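Long-range contacts in hydrazine synthase subunit gamma (Candidatus Kuenenia stuttgartiensis, PDB 5C2V), which catalyses the first half-reaction of hydrazine synthesis, the three-electron reduction of nitric oxide to hydroxylamine, and carries one c-type heme in each of its two alpha-helical lobes: residues G75-D79 against W88-K92; H67-T73 against T91-R95; G210-V214 against Y270-G274. All blocks are in the same frame, centred on the assembly; numbering follows the deposited sequence.

Contact 1: residues G75-D79 against W88-K92; sequences GLIWD and WKNTK. With CA (calcium ion), chain U; CA (calcium ion), chain S; HEC (heme c), chain V.
W78 and K89 meet backbone to backbone as the hydrogen-bonded pair of a short antiparallel ladder. K89 N reaches W78 O at 2.9 Å and W78 N gives to K89 O at 3.1 Å. I77 and N90 form the neighbouring non-hydrogen-bonded pair, and CG2 of I77 lies 3.9 Å from CB of W88 where the two side chains cross at about a right angle. Beyond the ladder, CB of D79 rests 3.6 Å from CZ3 of the W88 indole. T91 N adds a weak bond to L76 O, and the threonine's hydroxyl stands in the plane of the W78 ring, at its edge; OG1 also faces L76 O, at a modelled separation too short to be trusted.

These pairs make a two-stranded beta hairpin between heme 1 and two calcium sites. W78 turns one indole face to the heme, whose CAC sits over the rim of the ring, and K89 lays its aliphatic chain along a propionate, CD 3.4 Å from O2D. At one end of the hairpin, CG of D79 is anti to the backbone N (chi1 -176°), and OD1 binds a calcium ion at 2.3 Å together with L80, E83, G84 and S87. At the other end OD1 of N90 binds a second calcium ion, which S267, G268 and T269 share, while its ND2 is hydrogen-bonded to F271 O.

Farther out, G86 N holds the second oxygen of D79, and K89 NZ forms salt bridges with E83 and E106. The indole N-H of W88 is bonded to Y578 of the alpha subunit, whereas F226 of the beta subunit meets the ring of W78.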
# COMPACT_ATOMS: atom_id res chain seq x y z
N GLY C 75 -26.59 -24.07 -35.96
CA GLY C 75 -27.86 -23.61 -35.43
C GLY C 75 -27.72 -22.49 -34.42
O GLY C 75 -28.70 -22.09 -33.79
N LEU C 76 -26.51 -21.97 -34.27
CA LEU C 76 -26.25 -20.87 -33.34
C LEU C 76 -26.86 -19.56 -33.83
O LEU C 76 -26.71 -19.20 -35.00
CB LEU C 76 -24.75 -20.70 -33.11
CG LEU C 76 -24.05 -21.78 -32.27
CD1 LEU C 76 -22.55 -21.57 -32.27
CD2 LEU C 76 -24.60 -21.79 -30.85
N ILE C 77 -27.53 -18.85 -32.93
CA ILE C 77 -28.20 -17.60 -33.28
C ILE C 77 -27.42 -16.40 -32.76
O ILE C 77 -27.15 -16.30 -31.56
CB ILE C 77 -29.64 -17.57 -32.73
CG1 ILE C 77 -30.41 -18.81 -33.21
CG2 ILE C 77 -30.34 -16.29 -33.14
CD1 ILE C 77 -31.80 -18.92 -32.65
N TRP C 78 -27.07 -15.49 -33.66
CA TRP C 78 -26.18 -14.38 -33.34
C TRP C 78 -26.82 -13.02 -33.56
O TRP C 78 -27.78 -12.90 -34.31
CB TRP C 78 -24.90 -14.47 -34.17
CG TRP C 78 -24.16 -15.75 -33.99
CD1 TRP C 78 -24.21 -16.85 -34.79
CD2 TRP C 78 -23.26 -16.07 -32.92
NE1 TRP C 78 -23.39 -17.83 -34.29
CE2 TRP C 78 -22.79 -17.38 -33.14
CE3 TRP C 78 -22.80 -15.37 -31.80
CZ2 TRP C 78 -21.89 -18.00 -32.29
CZ3 TRP C 78 -21.91 -15.99 -30.95
CH2 TRP C 78 -21.46 -17.29 -31.20
N ASP C 79 -26.28 -12.00 -32.90
CA ASP C 79 -26.69 -10.64 -33.19
C ASP C 79 -25.55 -9.89 -33.89
O ASP C 79 -24.59 -9.46 -33.26
CB ASP C 79 -27.11 -9.93 -31.90
CG ASP C 79 -27.65 -8.53 -32.15
OD1 ASP C 79 -27.90 -8.20 -33.32
OD2 ASP C 79 -27.83 -7.78 -31.17
N TRP C 88 -32.04 -10.54 -34.36
CA TRP C 88 -31.32 -11.81 -34.31
C TRP C 88 -31.31 -12.55 -35.64
O TRP C 88 -32.30 -12.53 -36.39
CB TRP C 88 -31.93 -12.71 -33.24
CG TRP C 88 -31.94 -12.08 -31.88
CD1 TRP C 88 -32.97 -11.41 -31.29
CD2 TRP C 88 -30.86 -12.07 -30.94
NE1 TRP C 88 -32.59 -10.97 -30.04
CE2 TRP C 88 -31.30 -11.36 -29.80
CE3 TRP C 88 -29.56 -12.58 -30.96
CZ2 TRP C 88 -30.49 -11.16 -28.69
CZ3 TRP C 88 -28.75 -12.38 -29.85
CH2 TRP C 88 -29.23 -11.67 -28.73
N LYS C 89 -30.20 -13.22 -35.94
CA LYS C 89 -30.10 -14.04 -37.14
C LYS C 89 -29.56 -15.44 -36.90
O LYS C 89 -28.43 -15.63 -36.45
CB LYS C 89 -29.25 -13.35 -38.21
CG LYS C 89 -29.96 -12.21 -38.91
CD LYS C 89 -31.17 -12.69 -39.70
CE LYS C 89 -31.69 -11.58 -40.60
NZ LYS C 89 -31.94 -10.32 -39.85
N ASN C 90 -30.40 -16.42 -37.21
CA ASN C 90 -30.06 -17.84 -37.28
C ASN C 90 -28.89 -18.06 -38.25
O ASN C 90 -28.84 -17.44 -39.31
CB ASN C 90 -31.33 -18.60 -37.68
CG ASN C 90 -31.08 -19.94 -38.37
OD1 ASN C 90 -30.02 -20.55 -38.24
ND2 ASN C 90 -32.07 -20.40 -39.12
N THR C 91 -27.95 -18.92 -37.88
CA THR C 91 -26.78 -19.17 -38.73
C THR C 91 -27.18 -19.92 -39.99
O THR C 91 -27.79 -20.99 -39.93
CB THR C 91 -25.69 -19.98 -37.98
OG1 THR C 91 -25.26 -19.25 -36.83
CG2 THR C 91 -24.50 -20.23 -38.89
N LYS C 92 -26.83 -19.35 -41.14
CA LYS C 92 -27.28 -19.86 -42.43
C LYS C 92 -26.74 -21.26 -42.75
O LYS C 92 -25.58 -21.57 -42.49
CB LYS C 92 -26.87 -18.90 -43.55
CG LYS C 92 -28.01 -18.02 -44.05
CD LYS C 92 -29.06 -18.84 -44.76
CE LYS C 92 -30.18 -17.97 -45.31
NZ LYS C 92 -31.22 -18.76 -46.02
CA CA U . -28.33 -8.09 -35.55
CA CA S . -31.47 -22.41 -39.24
FE HEC V . -21.53 -16.80 -42.04
CHA HEC V . -24.63 -16.16 -43.38
CHB HEC V . -20.41 -17.78 -45.10
CHC HEC V . -18.36 -17.20 -40.75
CHD HEC V . -22.77 -16.58 -38.85
NA HEC V . -22.36 -16.91 -43.92
C1A HEC V . -23.68 -16.67 -44.25
C2A HEC V . -23.88 -17.06 -45.63
C3A HEC V . -22.71 -17.51 -46.10
C4A HEC V . -21.73 -17.42 -45.03
CMA HEC V . -22.39 -18.03 -47.52
CAA HEC V . -25.22 -16.96 -46.41
CBA HEC V . -25.73 -18.33 -46.86
CGA HEC V . -27.00 -18.18 -47.64
O1A HEC V . -27.53 -17.04 -47.73
O2A HEC V . -27.50 -19.20 -48.18
NB HEC V . -19.73 -17.51 -42.76
C1B HEC V . -19.47 -17.60 -44.11
C2B HEC V . -18.04 -17.47 -44.31
C3B HEC V . -17.47 -17.32 -43.10
C4B HEC V . -18.52 -17.33 -42.11
CMB HEC V . -17.32 -17.53 -45.67
CAB HEC V . -15.96 -17.14 -42.80
CBB HEC V . -15.46 -15.77 -43.28
NC HEC V . -20.71 -16.90 -40.14
C1C HEC V . -19.37 -17.03 -39.83
C2C HEC V . -19.22 -16.82 -38.41
C3C HEC V . -20.44 -16.78 -37.87
C4C HEC V . -21.41 -16.74 -38.96
CMC HEC V . -17.90 -17.06 -37.64
CAC HEC V . -20.79 -16.65 -36.37
CBC HEC V . -20.35 -15.26 -35.84
ND HEC V . -23.43 -16.49 -41.24
C1D HEC V . -23.65 -16.28 -39.88
C2D HEC V . -24.96 -15.69 -39.70
C3D HEC V . -25.54 -15.56 -41.12
C4D HEC V . -24.52 -16.09 -42.01
CMD HEC V . -25.63 -15.28 -38.38
CAD HEC V . -26.91 -14.99 -41.52
CBD HEC V . -26.80 -13.47 -41.57
CGD HEC V . -28.13 -12.88 -41.98
O1D HEC V . -28.23 -11.63 -42.08
O2D HEC V . -29.08 -13.66 -42.19
O HOH W 1 -30.02 -22.38 -41.17
O HOH W 2 -29.87 -23.71 -38.07
O HOH W 3 -27.60 -10.32 -36.10
O HOH W 4 -21.40 -14.72 -42.24

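Contact 2: residues H67-T73 against T91-R95; sequences HYERGQT and TKYIR. With HEC (heme c), chain V.
H67 is packed against I94 from its first side-chain carbon: CB lies 3.6 Å from CD1 of I94, and the two side chains cross at about a right angle. At the ring, CG of H67 has the isoleucine's other branch, CG2, beside it. ND1 is bonded to K92 O at 3.1 Å, with the oxygen in the imidazole plane and the nitrogen in the plane of the carbonyl, while the methyl of T91 also approaches ND1. At the tip, NE2 binds the heme iron at 2.0 Å, and a water is the sixth ligand. Together the bonds at ND1 and NE2 fix the ring's rotation.

H67 ends the CXXCH heme-binding motif begun by C63 and C66, and its heme appears to be the one of the active site. The chain after the motif has no regular secondary structure and is fastened to 91-95 from R70 to T73. T73 OG1 gives to T91 O from above the carbonyl plane, and Q72 O accepts I94 N at 3.1 Å. The Q72 side chain runs alongside Y93, its CB 3.4 Å from CE1, and its NE2 reaches the phenol oxygen at 3.2 Å. R95, bent at chi2 (-60°), brings NE and NH2 side-on to the single oxygen R70 O, at 2.9 Å and 3.0 Å; its NH1 turns to E155 O. Q4 of the beta subunit also bonds to R70 O.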
# COMPACT_ATOMS: atom_id res chain seq x y z
N HIS C 67 -20.81 -22.25 -39.17
CA HIS C 67 -21.39 -23.01 -40.28
C HIS C 67 -20.98 -24.47 -40.20
O HIS C 67 -21.22 -25.26 -41.10
CB HIS C 67 -20.96 -22.40 -41.61
CG HIS C 67 -21.40 -20.98 -41.77
ND1 HIS C 67 -22.72 -20.61 -41.92
CD2 HIS C 67 -20.69 -19.82 -41.74
CE1 HIS C 67 -22.80 -19.29 -42.01
NE2 HIS C 67 -21.58 -18.79 -41.90
N TYR C 68 -20.32 -24.77 -39.09
CA TYR C 68 -19.75 -26.05 -38.74
C TYR C 68 -18.69 -26.53 -39.77
O TYR C 68 -18.26 -25.72 -40.58
CB TYR C 68 -20.93 -27.02 -38.56
CG TYR C 68 -20.57 -28.43 -38.27
CD1 TYR C 68 -20.11 -28.81 -36.99
CD2 TYR C 68 -20.67 -29.39 -39.25
CE1 TYR C 68 -19.77 -30.11 -36.74
CE2 TYR C 68 -20.32 -30.66 -39.00
CZ TYR C 68 -19.88 -31.04 -37.78
OH TYR C 68 -19.54 -32.35 -37.52
N GLU C 69 -18.26 -27.80 -39.78
CA GLU C 69 -17.19 -28.18 -40.72
C GLU C 69 -17.56 -29.15 -41.85
O GLU C 69 -16.75 -29.41 -42.74
CB GLU C 69 -15.99 -28.74 -39.95
CG GLU C 69 -16.09 -30.18 -39.53
CD GLU C 69 -16.49 -30.32 -38.09
OE1 GLU C 69 -16.51 -31.47 -37.60
OE2 GLU C 69 -16.78 -29.29 -37.45
N ARG C 70 -18.78 -29.68 -41.81
CA ARG C 70 -19.34 -30.48 -42.90
C ARG C 70 -19.98 -29.48 -43.84
O ARG C 70 -20.62 -29.82 -44.84
CB ARG C 70 -20.34 -31.51 -42.37
CG ARG C 70 -19.73 -32.60 -41.49
CD ARG C 70 -20.83 -33.34 -40.73
NE ARG C 70 -20.28 -34.21 -39.68
CZ ARG C 70 -21.02 -34.82 -38.76
NH1 ARG C 70 -22.33 -34.63 -38.73
NH2 ARG C 70 -20.45 -35.60 -37.87
N GLY C 71 -19.80 -28.21 -43.48
CA GLY C 71 -20.35 -27.08 -44.20
C GLY C 71 -21.86 -27.06 -44.17
O GLY C 71 -22.49 -27.02 -45.23
N GLN C 72 -22.46 -27.11 -42.99
CA GLN C 72 -23.91 -27.02 -42.90
C GLN C 72 -24.36 -25.85 -42.03
O GLN C 72 -24.65 -24.77 -42.55
CB GLN C 72 -24.47 -28.33 -42.34
CG GLN C 72 -23.91 -29.58 -43.00
CD GLN C 72 -24.44 -30.85 -42.37
OE1 GLN C 72 -23.82 -31.42 -41.48
NE2 GLN C 72 -25.59 -31.31 -42.85
N THR C 73 -24.34 -26.06 -40.71
CA THR C 73 -24.61 -25.02 -39.71
C THR C 73 -24.58 -25.62 -38.31
O THR C 73 -24.77 -26.82 -38.14
CB THR C 73 -25.98 -24.33 -39.93
OG1 THR C 73 -26.16 -23.28 -38.97
CG2 THR C 73 -27.11 -25.34 -39.81
N THR C 91 -27.95 -18.92 -37.88
CA THR C 91 -26.78 -19.17 -38.73
C THR C 91 -27.18 -19.92 -39.99
O THR C 91 -27.79 -20.99 -39.93
CB THR C 91 -25.69 -19.98 -37.98
OG1 THR C 91 -25.26 -19.25 -36.83
CG2 THR C 91 -24.50 -20.23 -38.89
N LYS C 92 -26.83 -19.35 -41.14
CA LYS C 92 -27.28 -19.86 -42.43
C LYS C 92 -26.74 -21.26 -42.75
O LYS C 92 -25.58 -21.57 -42.49
CB LYS C 92 -26.87 -18.90 -43.55
CG LYS C 92 -28.01 -18.02 -44.05
CD LYS C 92 -29.06 -18.84 -44.76
CE LYS C 92 -30.18 -17.97 -45.31
NZ LYS C 92 -31.22 -18.76 -46.02
N TYR C 93 -27.61 -22.09 -43.32
CA TYR C 93 -27.24 -23.40 -43.81
C TYR C 93 -26.61 -23.24 -45.19
O TYR C 93 -27.26 -22.78 -46.12
CB TYR C 93 -28.48 -24.31 -43.86
CG TYR C 93 -28.22 -25.77 -44.13
CD1 TYR C 93 -27.88 -26.64 -43.10
CD2 TYR C 93 -28.34 -26.30 -45.41
CE1 TYR C 93 -27.65 -27.98 -43.34
CE2 TYR C 93 -28.12 -27.63 -45.65
CZ TYR C 93 -27.77 -28.47 -44.62
OH TYR C 93 -27.55 -29.81 -44.86
N ILE C 94 -25.33 -23.61 -45.32
CA ILE C 94 -24.57 -23.26 -46.51
C ILE C 94 -24.46 -24.34 -47.60
O ILE C 94 -23.77 -24.14 -48.59
CB ILE C 94 -23.13 -22.81 -46.14
CG1 ILE C 94 -22.42 -23.88 -45.32
CG2 ILE C 94 -23.17 -21.49 -45.38
CD1 ILE C 94 -20.97 -23.54 -45.01
N ARG C 95 -25.13 -25.48 -47.41
CA ARG C 95 -25.18 -26.47 -48.49
C ARG C 95 -26.05 -25.96 -49.63
O ARG C 95 -27.14 -25.43 -49.40
CB ARG C 95 -25.72 -27.81 -47.99
CG ARG C 95 -24.80 -28.55 -47.03
CD ARG C 95 -23.46 -28.88 -47.66
NE ARG C 95 -22.72 -29.87 -46.89
CZ ARG C 95 -22.67 -31.17 -47.20
NH1 ARG C 95 -23.31 -31.62 -48.27
NH2 ARG C 95 -21.98 -32.01 -46.44
FE HEC V . -21.53 -16.80 -42.04
CHA HEC V . -24.63 -16.16 -43.38
CHB HEC V . -20.41 -17.78 -45.10
CHC HEC V . -18.36 -17.20 -40.75
CHD HEC V . -22.77 -16.58 -38.85
NA HEC V . -22.36 -16.91 -43.92
C1A HEC V . -23.68 -16.67 -44.25
C2A HEC V . -23.88 -17.06 -45.63
C3A HEC V . -22.71 -17.51 -46.10
C4A HEC V . -21.73 -17.42 -45.03
CMA HEC V . -22.39 -18.03 -47.52
CAA HEC V . -25.22 -16.96 -46.41
CBA HEC V . -25.73 -18.33 -46.86
CGA HEC V . -27.00 -18.18 -47.64
O1A HEC V . -27.53 -17.04 -47.73
O2A HEC V . -27.50 -19.20 -48.18
NB HEC V . -19.73 -17.51 -42.76
C1B HEC V . -19.47 -17.60 -44.11
C2B HEC V . -18.04 -17.47 -44.31
C3B HEC V . -17.47 -17.32 -43.10
C4B HEC V . -18.52 -17.33 -42.11
CMB HEC V . -17.32 -17.53 -45.67
CAB HEC V . -15.96 -17.14 -42.80
CBB HEC V . -15.46 -15.77 -43.28
NC HEC V . -20.71 -16.90 -40.14
C1C HEC V . -19.37 -17.03 -39.83
C2C HEC V . -19.22 -16.82 -38.41
C3C HEC V . -20.44 -16.78 -37.87
C4C HEC V . -21.41 -16.74 -38.96
CMC HEC V . -17.90 -17.06 -37.64
CAC HEC V . -20.79 -16.65 -36.37
CBC HEC V . -20.35 -15.26 -35.84
ND HEC V . -23.43 -16.49 -41.24
C1D HEC V . -23.65 -16.28 -39.88
C2D HEC V . -24.96 -15.69 -39.70
C3D HEC V . -25.54 -15.56 -41.12
C4D HEC V . -24.52 -16.09 -42.01
CMD HEC V . -25.63 -15.28 -38.38
CAD HEC V . -26.91 -14.99 -41.52
CBD HEC V . -26.80 -13.47 -41.57
CGD HEC V . -28.13 -12.88 -41.98
O1D HEC V . -28.23 -11.63 -42.08
O2D HEC V . -29.08 -13.66 -42.19
O HOH W 4 -21.40 -14.72 -42.24

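Contact 3: residues G210-V214 against Y270-G274; sequences GTGRV and YFHDG. With HEC (heme c), chain B.
T211 and F271 come together through the threonine's first torsion: at chi1 56° its methyl is anti to the carbonyl carbon and the hydroxyl lies between the backbone N and that carbon. CG2 thereby stands over the phenyl face, 3.7 Å from the centroid of the F271 ring and only 9° off the normal, a CH-pi contact. The same torsion hands OG1 to a heme propionate, 2.7 Å from O1D. H272 also holds its ring between backbone N and carbonyl carbon, from where ND1 gives a weak bond to that same O1D, and CE1 comes edge-on to T211 O at 3.1 Å. One propionate oxygen is thus gripped by both segments.

The two loops belong to the cytochrome c lobe that carries heme 2, whose iron is bound by H190 and H293. The sequence YFHDG resembles a stretch of bacterial diheme cytochrome c peroxidases, consistent with membership of that group of proteins. F271 also meets the axial H293 edge-to-face, and its backbone N makes a weak bond to the second propionate through O2A.

Behind the propionate lies a salt bridge. R213 puts NE 2.9 Å from OD2 of D273, approaching from above the carboxylate plane; NH2 adds a weak bond to OD1 at 3.4 Å. T211 O lies over the rim of one guanidinium face, and the imidazole of H272 is turned only 19° from the guanidinium plane. In the second shell D251 uses OD2 to accept both H272 NE2 and R213 N, which ties the histidine to the arginine's backbone. NH1 of R213 is bonded to V287 O, and F227 offers the arginine a cation-pi partner.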
# COMPACT_ATOMS: atom_id res chain seq x y z
N GLY C 210 -45.15 -12.79 -42.33
CA GLY C 210 -45.59 -12.43 -40.99
C GLY C 210 -44.61 -12.85 -39.92
O GLY C 210 -44.96 -12.97 -38.75
N THR C 211 -43.36 -13.07 -40.32
CA THR C 211 -42.31 -13.47 -39.40
C THR C 211 -41.48 -12.27 -38.93
O THR C 211 -40.54 -12.43 -38.15
CB THR C 211 -41.37 -14.51 -40.03
OG1 THR C 211 -40.84 -14.00 -41.26
CG2 THR C 211 -42.12 -15.81 -40.29
N GLY C 212 -41.82 -11.08 -39.41
CA GLY C 212 -41.11 -9.88 -39.02
C GLY C 212 -41.28 -9.58 -37.55
O GLY C 212 -42.41 -9.46 -37.06
N ARG C 213 -40.17 -9.45 -36.83
CA ARG C 213 -40.21 -9.19 -35.40
C ARG C 213 -40.27 -7.69 -35.13
O ARG C 213 -39.38 -6.95 -35.52
CB ARG C 213 -39.00 -9.81 -34.70
CG ARG C 213 -38.70 -11.25 -35.10
CD ARG C 213 -39.93 -12.13 -34.97
NE ARG C 213 -39.66 -13.50 -35.40
CZ ARG C 213 -40.60 -14.41 -35.64
NH1 ARG C 213 -41.88 -14.09 -35.50
NH2 ARG C 213 -40.26 -15.63 -36.02
N VAL C 214 -41.33 -7.26 -34.46
CA VAL C 214 -41.53 -5.83 -34.21
C VAL C 214 -41.60 -5.52 -32.72
O VAL C 214 -41.53 -6.41 -31.87
CB VAL C 214 -42.81 -5.32 -34.88
CG1 VAL C 214 -42.69 -5.41 -36.39
CG2 VAL C 214 -44.02 -6.10 -34.39
N TYR C 270 -35.41 -23.13 -37.46
CA TYR C 270 -35.82 -22.42 -38.68
C TYR C 270 -36.30 -20.96 -38.57
O TYR C 270 -36.28 -20.34 -37.51
CB TYR C 270 -36.92 -23.24 -39.35
CG TYR C 270 -36.64 -24.71 -39.22
CD1 TYR C 270 -35.71 -25.32 -40.05
CD2 TYR C 270 -37.25 -25.48 -38.24
CE1 TYR C 270 -35.43 -26.65 -39.93
CE2 TYR C 270 -36.97 -26.82 -38.11
CZ TYR C 270 -36.05 -27.40 -38.95
OH TYR C 270 -35.76 -28.74 -38.84
N PHE C 271 -36.78 -20.47 -39.72
CA PHE C 271 -36.93 -19.07 -40.13
C PHE C 271 -35.63 -18.25 -40.07
O PHE C 271 -34.54 -18.81 -40.15
CB PHE C 271 -38.01 -18.37 -39.29
CG PHE C 271 -39.41 -18.82 -39.62
CD1 PHE C 271 -39.75 -19.19 -40.91
CD2 PHE C 271 -40.38 -18.88 -38.63
CE1 PHE C 271 -41.03 -19.61 -41.21
CE2 PHE C 271 -41.67 -19.30 -38.93
CZ PHE C 271 -41.99 -19.66 -40.22
N HIS C 272 -35.75 -16.93 -39.91
CA HIS C 272 -34.57 -16.06 -39.98
C HIS C 272 -33.88 -15.83 -38.64
O HIS C 272 -32.65 -15.85 -38.55
CB HIS C 272 -34.91 -14.71 -40.64
CG HIS C 272 -35.76 -13.81 -39.81
ND1 HIS C 272 -37.08 -14.09 -39.51
CD2 HIS C 272 -35.49 -12.61 -39.24
CE1 HIS C 272 -37.58 -13.11 -38.78
NE2 HIS C 272 -36.64 -12.20 -38.61
N ASP C 273 -34.67 -15.59 -37.60
CA ASP C 273 -34.14 -15.31 -36.27
C ASP C 273 -34.05 -16.59 -35.47
O ASP C 273 -33.58 -16.60 -34.34
CB ASP C 273 -35.03 -14.29 -35.54
CG ASP C 273 -36.42 -14.83 -35.27
OD1 ASP C 273 -36.87 -15.74 -36.00
OD2 ASP C 273 -37.07 -14.33 -34.33
N GLY C 274 -34.50 -17.68 -36.09
CA GLY C 274 -34.56 -18.94 -35.39
C GLY C 274 -35.73 -18.95 -34.43
O GLY C 274 -35.64 -19.51 -33.33
FE HEC B . -42.18 -21.15 -46.43
CHA HEC B . -39.36 -20.33 -44.63
CHB HEC B . -42.02 -24.35 -45.22
CHC HEC B . -45.36 -21.76 -47.61
CHD HEC B . -42.19 -18.10 -47.95
NA HEC B . -40.94 -22.15 -45.14
C1A HEC B . -39.80 -21.64 -44.55
C2A HEC B . -39.15 -22.72 -43.83
C3A HEC B . -39.88 -23.82 -43.99
C4A HEC B . -41.02 -23.49 -44.82
CMA HEC B . -39.56 -25.21 -43.39
CAA HEC B . -37.84 -22.60 -43.02
CBA HEC B . -36.67 -22.37 -43.97
CGA HEC B . -35.43 -22.02 -43.18
O1A HEC B . -34.32 -22.07 -43.76
O2A HEC B . -35.56 -21.71 -41.97
NB HEC B . -43.43 -22.79 -46.49
C1B HEC B . -43.22 -23.96 -45.79
C2B HEC B . -44.47 -24.70 -45.75
C3B HEC B . -45.39 -23.98 -46.42
C4B HEC B . -44.75 -22.77 -46.89
CMB HEC B . -44.66 -26.07 -45.07
CAB HEC B . -46.87 -24.36 -46.64
CBB HEC B . -47.66 -24.26 -45.32
NC HEC B . -43.53 -20.12 -47.57
C1C HEC B . -44.79 -20.55 -47.95
C2C HEC B . -45.43 -19.46 -48.65
C3C HEC B . -44.52 -18.50 -48.84
C4C HEC B . -43.33 -18.86 -48.10
CMC HEC B . -46.80 -19.57 -49.37
CAC HEC B . -44.73 -17.16 -49.60
CBC HEC B . -45.73 -16.26 -48.85
ND HEC B . -40.92 -19.49 -46.36
C1D HEC B . -41.23 -18.28 -46.97
C2D HEC B . -40.40 -17.24 -46.42
C3D HEC B . -39.51 -17.94 -45.38
C4D HEC B . -39.91 -19.33 -45.41
CMD HEC B . -40.39 -15.74 -46.79
CAD HEC B . -38.43 -17.31 -44.48
CBD HEC B . -39.09 -16.37 -43.48
CGD HEC B . -38.11 -15.99 -42.41
O1D HEC B . -38.51 -15.25 -41.47
O2D HEC B . -36.93 -16.42 -42.49

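From the N terminus, the chain leaves the heme 1 binding motif through 67-73, enters the hairpin at 75-79, turns, and returns through 88-92 directly into 91-95. Contact 1 closes the hairpin's inner loop; contact 2 closes a wider loop around it, with T91 and K92 common to both, and both border the same heme. Contact 3 follows in series, closing a separate, longer loop in the second lobe. It stays clear of contact 2 but touches contact 1: N90 N lies 2.7 Å from H272 O, a probable hydrogen bond. With the calcium shared by N90 and residues just before 270-274, this links the surroundings of the two hemes.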